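Side-chain contacts in putative hydrolase (Burkholderia cenocepacia, PDB 4X00), which is a putative hydrolase of the alpha/beta hydrolase fold, thought to act as an aryl esterase, although its substrate is not established: residues 14-19 with 98-103; 86-91 with 123-128. One frame throughout, in Å; residues are numbered along the deposited sequence.

Contact 1 (14-19 with 98-103); sequences YTVTAP and IESTHA
The hydroxyl O at the end of the Tyr-14 side chain meets the methyl CG2 of Thr-101, the two side chains crossing at about a right angle. OH of Tyr-14 lies 3.2 Å from CG2 of Thr-101, which stands near the ring plane, at its edge. A chi1 of 54° places the ring of Tyr-14 between its own backbone N and carbonyl carbon, and from there it projects off the strand toward the end of helix 87-100. No hydrogen bond crosses between the segments: the hydroxyl of Tyr-14 is bonded to Glu-28, while OG1 of Thr-101 is turned back to the carbonyl of Ile-97. The same OG1 also accepts from the backbone N of Ala-103 at 3.3 Å, an ST turn; together these bonds hold it on its own chain, consistent with CG2 facing the tyrosine.

Alongside, the two methyls of Val-16 straddle CB of Ser-100. CG2 of Val-16 lies 3.7 Å from both CB and OG of Ser-100, and CG1 of Val-16 is 3.9 Å from that CB: van der Waals contact, since the valine side chain offers no polar atom.

His-102, with positive phi, closes the helix in a Schellman motif. Val-16 continues onto Ala-96 and Ile-97 of helix 87-100, and backbone bonds from Tyr-14 to Val-26 and from Val-16 to Leu-24 join strand 12-17, outermost in the sheet, to strand 23-30.

Contact 2 (86-91 with 123-128); sequences DGRRWA and AAYGDK
Across the two segments the backbones come closest at Arg-88 and Ala-124, whose CA atoms are 7.3 Å apart, where the first turn of helix 87-100 passes the last turn of helix 113-125. The side chain of Arg-88 spans from one helix to the other. Its CG is anti to the backbone N (chi1 178°), and a bend at chi2 (58°) swings the guanidinium over to the other helix. There CB of Ala-124 sits over one face of the group, 3.4 Å above its plane and offset toward the rim, with NH1 of Arg-88 3.7 Å from CB of Ala-124.

Tyr-125 comes in at the guanidinium edge, its OH lying 3.9 Å from NH2 of Arg-88. The ring and guanidinium planes are 72° apart, and the two side chains cross almost perpendicularly, which rules out a flat stack. What joins them is Asp-92, whose OD1 forms a salt bridge with NE of Arg-88 and a hydrogen bond with the hydroxyl of Tyr-125. On the ring itself, CE2 of Tyr-125 approaches Ala-91 O obliquely at 4.1 Å.

Asp-86 is the N-cap of helix 87-100: its OD1 accepts from the backbone N of Arg-88 at 3.0 Å, from above the carboxylate plane. Gly-126, with positive phi, ends the other helix. Helices 87-100 and 113-125 precede and follow strand 107-111, as around the nucleophile strand in alpha/beta hydrolases.

Both contacts use helix 87-100, contact 2 at its start and contact 1 at its end, with their centres 15 Å apart and their nearest atoms about 5 Å apart without touching. Along the chain the segments alternate: 14-19, 86-91, 98-103, then 123-128. The helix thus meets helix 113-125 near its start and the outermost strand 12-17 near its end. The GxSxG pattern around Ser-112, where strand 107-111 passes into helix 113-125, resembles a nucleophile elbow, and Ser-112 with His-259 and Asp-230 is consistent with a Ser-His-Asp catalytic triad, though this is unconfirmed. Contact 2 thus involves the far end of the helix that follows the probable nucleophile.

Contact 1 (14-19 with 98-103)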
loop_
_atom_site.group_PDB
_atom_site.type_symbol
_atom_site.label_atom_id
_atom_site.label_comp_id
_atom_site.label_asym_id
_atom_site.label_seq_id
_atom_site.Cartn_x
_atom_site.Cartn_y
_atom_site.Cartn_z
ATOM N N TYR A 14 2.125 -18.213 5.184
ATOM C CA TYR A 14 3.012 -18.971 4.305
ATOM C C TYR A 14 3.941 -18.029 3.562
ATOM O O TYR A 14 3.990 -16.842 3.855
ATOM C CB TYR A 14 2.215 -19.852 3.334
ATOM C CG TYR A 14 1.176 -19.124 2.528
ATOM C CD1 TYR A 14 -0.122 -18.971 3.006
ATOM C CD2 TYR A 14 1.478 -18.619 1.276
ATOM C CE1 TYR A 14 -1.074 -18.315 2.261
ATOM C CE2 TYR A 14 0.539 -17.968 0.530
ATOM C CZ TYR A 14 -0.741 -17.819 1.026
ATOM O OH TYR A 14 -1.684 -17.166 0.285
ATOM N N THR A 15 4.716 -18.543 2.624
ATOM C CA THR A 15 5.651 -17.686 1.936
ATOM C C THR A 15 5.506 -17.882 0.431
ATOM O O THR A 15 4.999 -18.929 -0.034
ATOM C CB THR A 15 7.099 -17.956 2.367
ATOM O OG1 THR A 15 7.433 -19.310 2.079
ATOM C CG2 THR A 15 7.273 -17.731 3.867
ATOM N N VAL A 16 5.967 -16.873 -0.311
ATOM C CA VAL A 16 5.982 -16.882 -1.776
ATOM C C VAL A 16 7.348 -16.375 -2.242
ATOM O O VAL A 16 7.799 -15.314 -1.800
ATOM C CB VAL A 16 4.857 -15.992 -2.353
ATOM C CG1 VAL A 16 5.032 -15.816 -3.877
ATOM C CG2 VAL A 16 3.489 -16.585 -2.037
ATOM N N THR A 17 8.020 -17.127 -3.108
ATOM C CA THR A 17 9.282 -16.654 -3.658
ATOM C C THR A 17 9.079 -15.767 -4.879
ATOM O O THR A 17 8.427 -16.170 -5.834
ATOM C CB THR A 17 10.176 -17.832 -4.036
ATOM O OG1 THR A 17 10.317 -18.687 -2.898
ATOM C CG2 THR A 17 11.546 -17.351 -4.494
ATOM N N ALA A 18 9.638 -14.566 -4.857
ATOM C CA ALA A 18 9.558 -13.654 -6.000
ATOM C C ALA A 18 10.574 -14.026 -7.088
ATOM O O ALA A 18 11.495 -14.810 -6.846
ATOM C CB ALA A 18 9.782 -12.208 -5.524
ATOM N N PRO A 19 10.437 -13.455 -8.293
ATOM C CA PRO A 19 11.338 -13.911 -9.374
ATOM C C PRO A 19 12.832 -13.613 -9.161
ATOM O O PRO A 19 13.670 -14.267 -9.791
ATOM C CB PRO A 19 10.811 -13.167 -10.604
ATOM C CG PRO A 19 9.406 -12.796 -10.259
ATOM C CD PRO A 19 9.337 -12.606 -8.788
ATOM N N ILE A 98 -0.045 -12.979 -6.701
ATOM C CA ILE A 98 -1.253 -13.263 -7.486
ATOM C C ILE A 98 -1.177 -14.662 -8.081
ATOM O O ILE A 98 -2.144 -15.425 -8.041
ATOM C CB ILE A 98 -1.447 -12.210 -8.595
ATOM C CG1 ILE A 98 -1.766 -10.859 -7.937
ATOM C CG2 ILE A 98 -2.555 -12.635 -9.570
ATOM C CD1 ILE A 98 -1.750 -9.671 -8.873
ATOM N N GLU A 99 -0.012 -15.029 -8.596
ATOM C CA GLU A 99 0.135 -16.358 -9.202
ATOM C C GLU A 99 0.108 -17.492 -8.177
ATOM O O GLU A 99 -0.592 -18.500 -8.362
ATOM C CB GLU A 99 1.424 -16.428 -10.016
ATOM C CG GLU A 99 1.310 -15.650 -11.306
ATOM C CD GLU A 99 2.551 -15.729 -12.181
ATOM O OE1 GLU A 99 3.176 -16.819 -12.266
ATOM O OE2 GLU A 99 2.894 -14.688 -12.793
ATOM N N SER A 100 0.865 -17.334 -7.097
ATOM C CA SER A 100 1.047 -18.427 -6.151
ATOM C C SER A 100 -0.249 -18.756 -5.428
ATOM O O SER A 100 -0.544 -19.920 -5.144
ATOM C CB SER A 100 2.142 -18.079 -5.145
ATOM O OG SER A 100 2.472 -19.219 -4.368
ATOM N N THR A 101 -1.024 -17.723 -5.132
ATOM C CA THR A 101 -2.292 -17.901 -4.447
ATOM C C THR A 101 -3.382 -18.379 -5.402
ATOM O O THR A 101 -4.467 -18.768 -4.975
ATOM C CB THR A 101 -2.734 -16.593 -3.788
ATOM O OG1 THR A 101 -2.896 -15.595 -4.801
ATOM C CG2 THR A 101 -1.688 -16.126 -2.780
ATOM N N HIS A 102 -3.074 -18.386 -6.698
ATOM C CA HIS A 102 -4.053 -18.669 -7.751
ATOM C C HIS A 102 -5.289 -17.789 -7.585
ATOM O O HIS A 102 -6.403 -18.202 -7.914
ATOM C CB HIS A 102 -4.438 -20.158 -7.781
ATOM C CG HIS A 102 -3.267 -21.058 -8.018
ATOM N ND1 HIS A 102 -2.830 -21.395 -9.281
ATOM C CD2 HIS A 102 -2.406 -21.645 -7.152
ATOM C CE1 HIS A 102 -1.767 -22.175 -9.184
ATOM N NE2 HIS A 102 -1.487 -22.337 -7.904
ATOM N N ALA A 103 -5.056 -16.573 -7.083
ATOM C CA ALA A 103 -6.116 -15.593 -6.880
ATOM C C ALA A 103 -6.787 -15.265 -8.207
ATOM O O ALA A 103 -6.140 -14.810 -9.156
ATOM C CB ALA A 103 -5.565 -14.330 -6.229
#

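Contact 2 (86-91 with 123-128)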
loop_
_atom_site.group_PDB
_atom_site.type_symbol
_atom_site.label_atom_id
_atom_site.label_comp_id
_atom_site.label_asym_id
_atom_site.label_seq_id
_atom_site.Cartn_x
_atom_site.Cartn_y
_atom_site.Cartn_z
ATOM N N ASP A 86 14.447 -0.309 -8.673
ATOM C CA ASP A 86 13.688 -0.722 -9.850
ATOM C C ASP A 86 12.249 -1.042 -9.405
ATOM O O ASP A 86 12.004 -2.076 -8.760
ATOM C CB ASP A 86 14.330 -1.938 -10.522
ATOM C CG ASP A 86 13.566 -2.403 -11.760
ATOM O OD1 ASP A 86 12.595 -1.725 -12.162
ATOM O OD2 ASP A 86 13.966 -3.439 -12.354
ATOM N N GLY A 87 11.297 -0.166 -9.743
ATOM C CA GLY A 87 9.897 -0.380 -9.404
ATOM C C GLY A 87 9.364 -1.724 -9.877
ATOM O O GLY A 87 8.449 -2.272 -9.268
ATOM N N ARG A 88 9.915 -2.250 -10.966
ATOM C CA ARG A 88 9.461 -3.526 -11.498
ATOM C C ARG A 88 9.635 -4.661 -10.488
ATOM O O ARG A 88 8.856 -5.624 -10.508
ATOM C CB ARG A 88 10.207 -3.854 -12.816
ATOM C CG ARG A 88 9.868 -5.202 -13.469
ATOM C CD ARG A 88 8.378 -5.347 -13.793
ATOM N NE ARG A 88 8.131 -6.620 -14.472
ATOM C CZ ARG A 88 8.202 -6.792 -15.785
ATOM N NH1 ARG A 88 8.524 -5.770 -16.561
ATOM N NH2 ARG A 88 7.951 -7.980 -16.319
ATOM N N ARG A 89 10.658 -4.583 -9.618
ATOM C CA ARG A 89 10.864 -5.678 -8.666
ATOM C C ARG A 89 9.673 -5.804 -7.727
ATOM O O ARG A 89 9.251 -6.916 -7.381
ATOM C CB ARG A 89 12.113 -5.484 -7.801
ATOM C CG ARG A 89 13.402 -5.465 -8.494
ATOM C CD ARG A 89 13.731 -6.840 -9.009
ATOM N NE ARG A 89 14.945 -6.683 -9.757
ATOM C CZ ARG A 89 16.167 -6.875 -9.270
ATOM N NH1 ARG A 89 16.355 -7.330 -8.031
ATOM N NH2 ARG A 89 17.202 -6.659 -10.055
ATOM N N TRP A 90 9.136 -4.664 -7.307
ATOM C CA TRP A 90 8.004 -4.686 -6.384
ATOM C C TRP A 90 6.741 -5.154 -7.113
ATOM O O TRP A 90 5.901 -5.846 -6.540
ATOM C CB TRP A 90 7.750 -3.305 -5.787
ATOM C CG TRP A 90 8.945 -2.607 -5.144
ATOM C CD1 TRP A 90 10.059 -2.140 -5.768
ATOM C CD2 TRP A 90 9.085 -2.249 -3.766
ATOM N NE1 TRP A 90 10.893 -1.523 -4.867
ATOM C CE2 TRP A 90 10.316 -1.576 -3.627
ATOM C CE3 TRP A 90 8.286 -2.432 -2.633
ATOM C CZ2 TRP A 90 10.770 -1.096 -2.393
ATOM C CZ3 TRP A 90 8.729 -1.950 -1.421
ATOM C CH2 TRP A 90 9.947 -1.279 -1.306
ATOM N N ALA A 91 6.577 -4.717 -8.354
ATOM C CA ALA A 91 5.483 -5.216 -9.163
ATOM C C ALA A 91 5.575 -6.720 -9.362
ATOM O O ALA A 91 4.541 -7.412 -9.355
ATOM C CB ALA A 91 5.436 -4.500 -10.521
ATOM N N ALA A 123 1.596 -1.144 -15.154
ATOM C CA ALA A 123 2.448 -0.792 -16.300
ATOM C C ALA A 123 3.061 -2.034 -16.935
ATOM O O ALA A 123 3.138 -2.156 -18.168
ATOM C CB ALA A 123 3.538 0.182 -15.860
ATOM N N ALA A 124 3.492 -2.967 -16.093
ATOM C CA ALA A 124 4.217 -4.135 -16.596
ATOM C C ALA A 124 3.298 -5.264 -17.072
ATOM O O ALA A 124 3.627 -5.979 -18.033
ATOM C CB ALA A 124 5.163 -4.662 -15.509
ATOM N N TYR A 125 2.151 -5.423 -16.408
ATOM C CA TYR A 125 1.319 -6.609 -16.607
ATOM C C TYR A 125 -0.059 -6.279 -17.163
ATOM O O TYR A 125 -0.761 -7.178 -17.606
ATOM C CB TYR A 125 1.157 -7.372 -15.283
ATOM C CG TYR A 125 2.446 -7.990 -14.787
ATOM C CD1 TYR A 125 2.824 -9.253 -15.202
ATOM C CD2 TYR A 125 3.271 -7.317 -13.899
ATOM C CE1 TYR A 125 4.009 -9.827 -14.751
ATOM C CE2 TYR A 125 4.451 -7.885 -13.449
ATOM C CZ TYR A 125 4.812 -9.140 -13.877
ATOM O OH TYR A 125 6.002 -9.715 -13.433
ATOM N N GLY A 126 -0.452 -5.005 -17.106
ATOM C CA GLY A 126 -1.809 -4.616 -17.445
ATOM C C GLY A 126 -2.799 -5.113 -16.416
ATOM O O GLY A 126 -2.414 -5.615 -15.368
ATOM N N ASP A 127 -4.088 -4.972 -16.695
ATOM C CA ASP A 127 -5.088 -5.316 -15.681
ATOM C C ASP A 127 -5.949 -6.543 -15.978
ATOM O O ASP A 127 -6.944 -6.767 -15.278
ATOM C CB ASP A 127 -6.001 -4.122 -15.404
ATOM C CG ASP A 127 -6.812 -3.709 -16.603
ATOM O OD1 ASP A 127 -6.851 -4.446 -17.619
ATOM O OD2 ASP A 127 -7.426 -2.632 -16.505
ATOM N N LYS A 128 -5.557 -7.369 -16.952
ATOM C CA LYS A 128 -6.424 -8.489 -17.308
ATOM C C LYS A 128 -6.444 -9.539 -16.202
ATOM O O LYS A 128 -7.362 -10.353 -16.131
ATOM C CB LYS A 128 -6.003 -9.116 -18.643
#